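Local coordinates for protein benzyl alcohol dehydrogenase (Acinetobacter calcoaceticus, PDB 1F8F) that catalyses the NAD-dependent oxidation of benzyl alcohol to benzaldehyde and belongs to the zinc-containing alcohol dehydrogenases, at residues A249-K252 with E253-G257; E80-V83 with G84-V87; E110-G113 with R114-G118. One frame throughout, in Å; residues are numbered along the deposited sequence.

Contact 1 (A249-K252 with E253-G257); sequences AAIK and EITDG
Gly-257 N donates to Lys-252 O across the C-terminal end of helix 247-254, a worked example of the Schellman motif. This outer bond is short, 2.8 Å from Gly-257 N to Lys-252 O, and nearly straight at 170°. The inner bond of the motif, Asp-256 N to Glu-253 O, is long and weak. Thr-255 is the first residue to leave helical phi/psi, and Asp-256 carries the left-handed backbone conformation that turns the chain back. Upstream, Glu-253 N, Ile-254 N and Thr-255 N still bond in the ordinary helical way to the carbonyls of Ala-249, Ala-250 and Ile-251.

Side chains meeting backbone oxygens form a second group. Thr-255 OG1, held between its own N and carbonyl carbon (chi1 58°), lies 3.0 Å from Ile-251 O, a bond that is not settled; the same hydroxyl is also hydrogen-bonded to Gly-258 N. Glu-253 has its CG in the corresponding position, which lays the chain back along the helix, with CG 3.3 Å from Ala-250 O and OE2 3.5 Å from Ala-250 CA. Ile-254 CG1 lies 3.3 Å from Ala-250 O, and Lys-252 CG is 3.9 Å from Gly-257 O.

The apolar packing belongs to Ile-251, which points away from residues 253-257 and packs on Val-195, Trp-197 and Ile-240, joining the helix to the Rossmann sheet within the crossover from strand 238-241 to strand 259-264.

The chemistry implies a graded helix end: the carbonyls of Ala-249 to Lys-252 each receive a backbone N-H, Glu-253 O has only a long, weak one, and the reversal goes with the left-handed Asp-256.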
loop_
_atom_site.group_PDB
_atom_site.type_symbol
_atom_site.label_atom_id
_atom_site.label_comp_id
_atom_site.label_asym_id
_atom_site.label_seq_id
_atom_site.Cartn_x
_atom_site.Cartn_y
_atom_site.Cartn_z
ATOM N N ALA A 249 -1.937 -15.023 -27.543
ATOM C CA ALA A 249 -3.268 -14.990 -28.102
ATOM C C ALA A 249 -4.168 -15.884 -27.232
ATOM O O ALA A 249 -5.267 -15.437 -26.958
ATOM C CB ALA A 249 -3.282 -15.507 -29.532
ATOM N N ALA A 250 -3.620 -17.046 -26.854
ATOM C CA ALA A 250 -4.454 -17.899 -26.007
ATOM C C ALA A 250 -4.704 -17.170 -24.686
ATOM O O ALA A 250 -5.858 -17.004 -24.283
ATOM C CB ALA A 250 -3.833 -19.287 -25.883
ATOM N N ILE A 251 -3.694 -16.715 -23.967
ATOM C CA ILE A 251 -3.919 -15.998 -22.693
ATOM C C ILE A 251 -4.874 -14.854 -22.912
ATOM O O ILE A 251 -5.790 -14.733 -22.090
ATOM C CB ILE A 251 -2.597 -15.483 -22.058
ATOM C CG1 ILE A 251 -1.682 -16.644 -21.754
ATOM C CG2 ILE A 251 -2.900 -14.684 -20.779
ATOM C CD1 ILE A 251 -0.255 -16.498 -21.406
ATOM N N LYS A 252 -4.801 -14.007 -23.936
ATOM C CA LYS A 252 -5.731 -12.880 -24.072
ATOM C C LYS A 252 -7.181 -13.276 -24.274
ATOM O O LYS A 252 -8.112 -12.664 -23.663
ATOM C CB LYS A 252 -5.267 -11.980 -25.224
ATOM C CG LYS A 252 -4.354 -10.809 -24.846
ATOM C CD LYS A 252 -3.586 -10.333 -26.066
ATOM C CE LYS A 252 -2.582 -9.256 -25.740
ATOM N NZ LYS A 252 -3.077 -7.867 -26.018
ATOM N N GLU A 253 -7.402 -14.359 -25.074
ATOM C CA GLU A 253 -8.822 -14.794 -25.246
ATOM C C GLU A 253 -9.385 -15.407 -23.981
ATOM O O GLU A 253 -10.548 -15.165 -23.630
ATOM C CB GLU A 253 -8.994 -15.673 -26.483
ATOM C CG GLU A 253 -8.278 -17.005 -26.558
ATOM C CD GLU A 253 -7.830 -17.561 -27.903
ATOM O OE1 GLU A 253 -8.011 -16.961 -28.985
ATOM O OE2 GLU A 253 -7.253 -18.687 -28.014
ATOM N N ILE A 254 -8.623 -16.205 -23.246
ATOM C CA ILE A 254 -9.054 -16.850 -22.007
ATOM C C ILE A 254 -9.405 -15.819 -20.925
ATOM O O ILE A 254 -10.381 -16.033 -20.181
ATOM C CB ILE A 254 -7.905 -17.740 -21.462
ATOM C CG1 ILE A 254 -7.717 -18.984 -22.377
ATOM C CG2 ILE A 254 -8.075 -18.240 -20.028
ATOM C CD1 ILE A 254 -6.467 -19.835 -22.062
ATOM N N THR A 255 -8.663 -14.715 -20.788
ATOM C CA THR A 255 -8.880 -13.735 -19.747
ATOM C C THR A 255 -9.609 -12.475 -20.211
ATOM O O THR A 255 -9.721 -11.454 -19.528
ATOM C CB THR A 255 -7.559 -13.229 -19.120
ATOM O OG1 THR A 255 -6.700 -12.648 -20.128
ATOM C CG2 THR A 255 -6.758 -14.394 -18.555
ATOM N N ASP A 256 -10.137 -12.545 -21.403
ATOM C CA ASP A 256 -10.893 -11.476 -22.053
ATOM C C ASP A 256 -10.087 -10.182 -22.069
ATOM O O ASP A 256 -10.624 -9.221 -21.525
ATOM C CB ASP A 256 -12.276 -11.301 -21.427
ATOM C CG ASP A 256 -13.115 -10.296 -22.181
ATOM O OD1 ASP A 256 -12.869 -10.143 -23.414
ATOM O OD2 ASP A 256 -14.011 -9.652 -21.571
ATOM N N GLY A 257 -8.884 -10.148 -22.630
ATOM C CA GLY A 257 -8.061 -8.932 -22.674
ATOM C C GLY A 257 -6.632 -9.005 -22.123
ATOM O O GLY A 257 -5.777 -8.140 -22.462
#

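Contact 2 (E80-V83 with G84-V87); sequences ELQV and GDHV
Leu-81 and Gln-82 close on Asp-85 where a type II beta turn, Gln-82 to Asp-85, leads into strand 86-89 of the GroES-like catalytic domain. The connection joins that strand to its antiparallel neighbour 66-74, and it illustrates how one carboxylate can brace a turn from within.

Leu-81 comes first. Its CA lies 3.7 Å from Asp-85 OD2. With CG anti to the carbonyl carbon, its branch CD2 is brought near Val-87, 4.3 Å from CG1 of that residue. The side chain also packs on Ile-71 and Thr-156, in the strands flanking 86-89.

The backbone of Gln-82 is bonded twice to Asp-85, once to its carboxylate and once to its N. Gln-82 N donates to Asp-85 OD2 over 2.9 Å, almost dead straight at 177°, yet the donor arrives from above the carboxylate plane, 48° out of it. The carbonyl takes the turn-closing bond, Asp-85 N to Gln-82 O, 3.0 Å. The first and last residues of the turn are thus linked through both backbone and carboxylate. The two side chains also meet: Gln-82 CG is 3.7 Å from Asp-85 OD2, with the amide plane inclined to the carboxylate plane. Asp-85 OD1 has a long, weak ion pair with Lys-158 of strand 156-159, which would probably steady the negative charge in its buried setting.

Val-83 and Gly-84 form the corner. Gly-84 takes a positive phi (100°) at the third position of the turn, as is usual for type II. Val-83 itself points outward, and its CG1 stands 3.4 Å from Gly-84 N.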
loop_
_atom_site.group_PDB
_atom_site.type_symbol
_atom_site.label_atom_id
_atom_site.label_comp_id
_atom_site.label_asym_id
_atom_site.label_seq_id
_atom_site.Cartn_x
_atom_site.Cartn_y
_atom_site.Cartn_z
ATOM N N GLU A 80 17.678 -18.210 20.139
ATOM C CA GLU A 80 16.347 -18.632 19.713
ATOM C C GLU A 80 16.260 -20.076 19.227
ATOM O O GLU A 80 15.197 -20.521 18.777
ATOM C CB GLU A 80 15.815 -17.688 18.660
ATOM C CG GLU A 80 15.632 -16.212 18.851
ATOM C CD GLU A 80 15.106 -15.737 20.177
ATOM O OE1 GLU A 80 13.949 -15.944 20.555
ATOM O OE2 GLU A 80 15.911 -15.124 20.933
ATOM N N LEU A 81 17.322 -20.830 19.307
ATOM C CA LEU A 81 17.357 -22.220 18.871
ATOM C C LEU A 81 18.076 -23.133 19.871
ATOM O O LEU A 81 19.109 -22.736 20.426
ATOM C CB LEU A 81 18.128 -22.225 17.548
ATOM C CG LEU A 81 17.573 -21.562 16.285
ATOM C CD1 LEU A 81 18.606 -21.398 15.189
ATOM C CD2 LEU A 81 16.392 -22.391 15.810
ATOM N N GLN A 82 17.644 -24.385 20.073
ATOM C CA GLN A 82 18.339 -25.329 20.972
ATOM C C GLN A 82 18.621 -26.685 20.316
ATOM O O GLN A 82 17.988 -27.081 19.336
ATOM C CB GLN A 82 17.628 -25.569 22.298
ATOM C CG GLN A 82 16.152 -25.897 22.166
ATOM C CD GLN A 82 15.260 -25.330 23.254
ATOM O OE1 GLN A 82 14.056 -25.633 23.350
ATOM N NE2 GLN A 82 15.883 -24.479 24.085
ATOM N N VAL A 83 19.610 -27.381 20.883
ATOM C CA VAL A 83 20.075 -28.694 20.438
ATOM C C VAL A 83 18.908 -29.633 20.245
ATOM O O VAL A 83 18.064 -29.696 21.153
ATOM C CB VAL A 83 21.068 -29.280 21.461
ATOM C CG1 VAL A 83 21.525 -30.694 21.100
ATOM C CG2 VAL A 83 22.272 -28.366 21.582
ATOM N N GLY A 84 18.778 -30.271 19.078
ATOM C CA GLY A 84 17.587 -31.115 18.878
ATOM C C GLY A 84 16.470 -30.483 18.071
ATOM O O GLY A 84 15.582 -31.225 17.591
ATOM N N ASP A 85 16.399 -29.157 17.908
ATOM C CA ASP A 85 15.371 -28.596 17.032
ATOM C C ASP A 85 15.594 -29.129 15.611
ATOM O O ASP A 85 16.710 -29.438 15.207
ATOM C CB ASP A 85 15.416 -27.069 17.017
ATOM C CG ASP A 85 14.934 -26.404 18.293
ATOM O OD1 ASP A 85 14.113 -26.992 19.032
ATOM O OD2 ASP A 85 15.324 -25.264 18.632
ATOM N N HIS A 86 14.543 -29.272 14.868
ATOM C CA HIS A 86 14.415 -29.619 13.469
ATOM C C HIS A 86 14.436 -28.302 12.673
ATOM O O HIS A 86 13.618 -27.428 13.042
ATOM C CB HIS A 86 13.049 -30.260 13.194
ATOM C CG HIS A 86 12.955 -31.686 13.668
ATOM N ND1 HIS A 86 12.080 -32.598 13.105
ATOM C CD2 HIS A 86 13.656 -32.370 14.621
ATOM C CE1 HIS A 86 12.235 -33.766 13.717
ATOM N NE2 HIS A 86 13.192 -33.660 14.632
ATOM N N VAL A 87 15.258 -28.104 11.671
ATOM C CA VAL A 87 15.384 -26.862 10.950
ATOM C C VAL A 87 15.488 -26.975 9.420
ATOM O O VAL A 87 15.821 -27.979 8.767
ATOM C CB VAL A 87 16.645 -26.074 11.420
ATOM C CG1 VAL A 87 16.568 -25.527 12.863
ATOM C CG2 VAL A 87 17.874 -26.989 11.352
#

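Contact 3 (E110-G113 with R114-G118); sequences EFFG and RNFSG. With SO4 (sulfate ion), chain D.
The short helix 111-114 follows the four-cysteine zinc site of the alcohol dehydrogenase fold, and here Glu-110, at the N-cap position, meets Arg-114 one turn on. Cys-94, one of the zinc ligands, touches both of these side chains. The pair is a salt bridge built on a single oxygen: Arg-114 NE lies 2.9 Å and Arg-114 NH2 2.7 Å from Glu-110 OE1. NE meets the anti lone pair of Glu-110 OE1, whereas NH2 comes nearly along the C-O axis. The two bonds to one oxygen fix the rotation of the guanidinium, nearly coplanar with the carboxylate at 4° between the planes. The outer edge of the group faces a sulfate, probably from the crystallisation liquor, through weak bonds from Arg-114 NH2 to sulfate O2 and O4, each 3.4 Å. Ser-121 and Arg-152 bind the same ion.

On another side of the turn the contact is aromatic. Phe-112 carries its ring anti to the backbone N (chi1 -164°), and Phe-116 CB comes over the middle of that ring, 4.0 Å from its centroid in a CH-pi contact. The two rings themselves meet obliquely, planes 32° apart, with Phe-112 CD2 and Phe-116 CD2 at 3.8 Å. Phe-116 also forms edge-to-face pairs with Tyr-55 and Phe-140, and its side chain is about 5 Å from an ethanol, probably from the crystallisation liquor, which may mark a pocket.

Asn-115 ND2 rests over a face of Phe-111; its bond to Phe-111 O is weak, and the stronger partner is Gly-92 O. Beyond the helix Ser-117, whose hydroxyl also receives Ala-119 N, donates from OG to Gly-113 O at 2.8 Å.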
loop_
_atom_site.group_PDB
_atom_site.type_symbol
_atom_site.label_atom_id
_atom_site.label_comp_id
_atom_site.label_asym_id
_atom_site.label_seq_id
_atom_site.Cartn_x
_atom_site.Cartn_y
_atom_site.Cartn_z
ATOM N N GLU A 110 24.626 -7.261 1.274
ATOM C CA GLU A 110 25.712 -8.239 1.176
ATOM C C GLU A 110 25.166 -9.481 0.481
ATOM O O GLU A 110 25.819 -10.510 0.596
ATOM C CB GLU A 110 26.306 -8.540 2.556
ATOM C CG GLU A 110 26.698 -7.370 3.413
ATOM C CD GLU A 110 27.513 -7.455 4.671
ATOM O OE1 GLU A 110 27.715 -8.430 5.430
ATOM O OE2 GLU A 110 28.069 -6.375 5.049
ATOM N N PHE A 111 24.039 -9.479 -0.229
ATOM C CA PHE A 111 23.572 -10.711 -0.857
ATOM C C PHE A 111 24.633 -11.373 -1.693
ATOM O O PHE A 111 25.103 -12.363 -1.133
ATOM C CB PHE A 111 22.260 -10.573 -1.656
ATOM C CG PHE A 111 21.529 -11.888 -1.841
ATOM C CD1 PHE A 111 21.887 -12.765 -2.850
ATOM C CD2 PHE A 111 20.506 -12.260 -0.974
ATOM C CE1 PHE A 111 21.210 -13.963 -2.997
ATOM C CE2 PHE A 111 19.843 -13.439 -1.106
ATOM C CZ PHE A 111 20.180 -14.301 -2.133
ATOM N N PHE A 112 25.308 -10.993 -2.733
ATOM C CA PHE A 112 26.298 -11.722 -3.501
ATOM C C PHE A 112 27.544 -12.210 -2.797
ATOM O O PHE A 112 28.301 -13.080 -3.257
ATOM C CB PHE A 112 26.600 -10.835 -4.739
ATOM C CG PHE A 112 27.303 -11.602 -5.825
ATOM C CD1 PHE A 112 28.685 -11.677 -5.819
ATOM C CD2 PHE A 112 26.611 -12.237 -6.846
ATOM C CE1 PHE A 112 29.378 -12.372 -6.788
ATOM C CE2 PHE A 112 27.296 -12.934 -7.826
ATOM C CZ PHE A 112 28.683 -13.009 -7.789
ATOM N N GLY A 113 27.810 -11.730 -1.592
ATOM C CA GLY A 113 28.957 -12.070 -0.803
ATOM C C GLY A 113 28.717 -13.141 0.245
ATOM O O GLY A 113 29.684 -13.822 0.678
ATOM N N ARG A 114 27.523 -13.302 0.783
ATOM C CA ARG A 114 27.200 -14.281 1.798
ATOM C C ARG A 114 26.826 -15.646 1.223
ATOM O O ARG A 114 26.993 -16.616 1.961
ATOM C CB ARG A 114 26.072 -13.791 2.735
ATOM C CG ARG A 114 26.642 -12.887 3.810
ATOM C CD ARG A 114 25.656 -12.012 4.549
ATOM N NE ARG A 114 26.357 -11.001 5.354
ATOM C CZ ARG A 114 26.960 -11.282 6.495
ATOM N NH1 ARG A 114 26.875 -12.545 6.912
ATOM N NH2 ARG A 114 27.617 -10.451 7.291
ATOM N N ASN A 115 26.377 -15.676 -0.014
ATOM C CA ASN A 115 25.938 -16.889 -0.678
ATOM C C ASN A 115 26.816 -17.352 -1.827
ATOM O O ASN A 115 26.943 -18.530 -2.095
ATOM C CB ASN A 115 24.532 -16.615 -1.274
ATOM C CG ASN A 115 23.558 -16.286 -0.130
ATOM O OD1 ASN A 115 22.748 -17.102 0.330
ATOM N ND2 ASN A 115 23.570 -15.077 0.434
ATOM N N PHE A 116 27.396 -16.378 -2.516
ATOM C CA PHE A 116 28.181 -16.638 -3.714
ATOM C C PHE A 116 29.679 -16.444 -3.642
ATOM O O PHE A 116 30.315 -16.855 -4.624
ATOM C CB PHE A 116 27.606 -15.736 -4.832
ATOM C CG PHE A 116 26.281 -16.183 -5.386
ATOM C CD1 PHE A 116 26.236 -17.420 -6.013
ATOM C CD2 PHE A 116 25.121 -15.429 -5.353
ATOM C CE1 PHE A 116 25.082 -17.911 -6.573
ATOM C CE2 PHE A 116 23.936 -15.907 -5.891
ATOM C CZ PHE A 116 23.927 -17.148 -6.515
ATOM N N SER A 117 30.259 -15.900 -2.586
ATOM C CA SER A 117 31.682 -15.637 -2.516
ATOM C C SER A 117 32.552 -16.894 -2.505
ATOM O O SER A 117 33.532 -16.995 -3.233
ATOM C CB SER A 117 32.009 -14.816 -1.260
ATOM O OG SER A 117 31.717 -15.536 -0.078
ATOM N N GLY A 118 32.142 -17.850 -1.698
ATOM C CA GLY A 118 32.801 -19.124 -1.543
ATOM C C GLY A 118 33.465 -19.178 -0.177
ATOM O O GLY A 118 34.012 -20.218 0.186
HETATM S S SO4 D . 29.735 -11.260 10.358
HETATM O O1 SO4 D . 30.933 -11.640 11.183
HETATM O O2 SO4 D . 30.044 -9.982 9.630
HETATM O O3 SO4 D . 28.519 -11.135 11.211
HETATM O O4 SO4 D . 29.518 -12.354 9.350
#

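In the fold
The contacts sample both halves of one subunit. Contacts 2 and 3 share the GroES-like region, with centres about 25 Å apart. Contact 1 lies in the coenzyme-binding half, across the chain's centre from both: its centre is about 49 Å from that of contact 2 and about 41 Å from that of contact 3. The Ile-251 side chain of contact 1 is about 11 Å from a bound NAD, whereas the Glu-110 side chain of contact 3 is about 5 Å from the zinc of the four-cysteine site, not the one held by Cys-44, His-65 and Cys-173. Contact 2 leads into strand 86-89 of the mixed sheet, and its Glu-80 packs on Lys-96 of the second subunit.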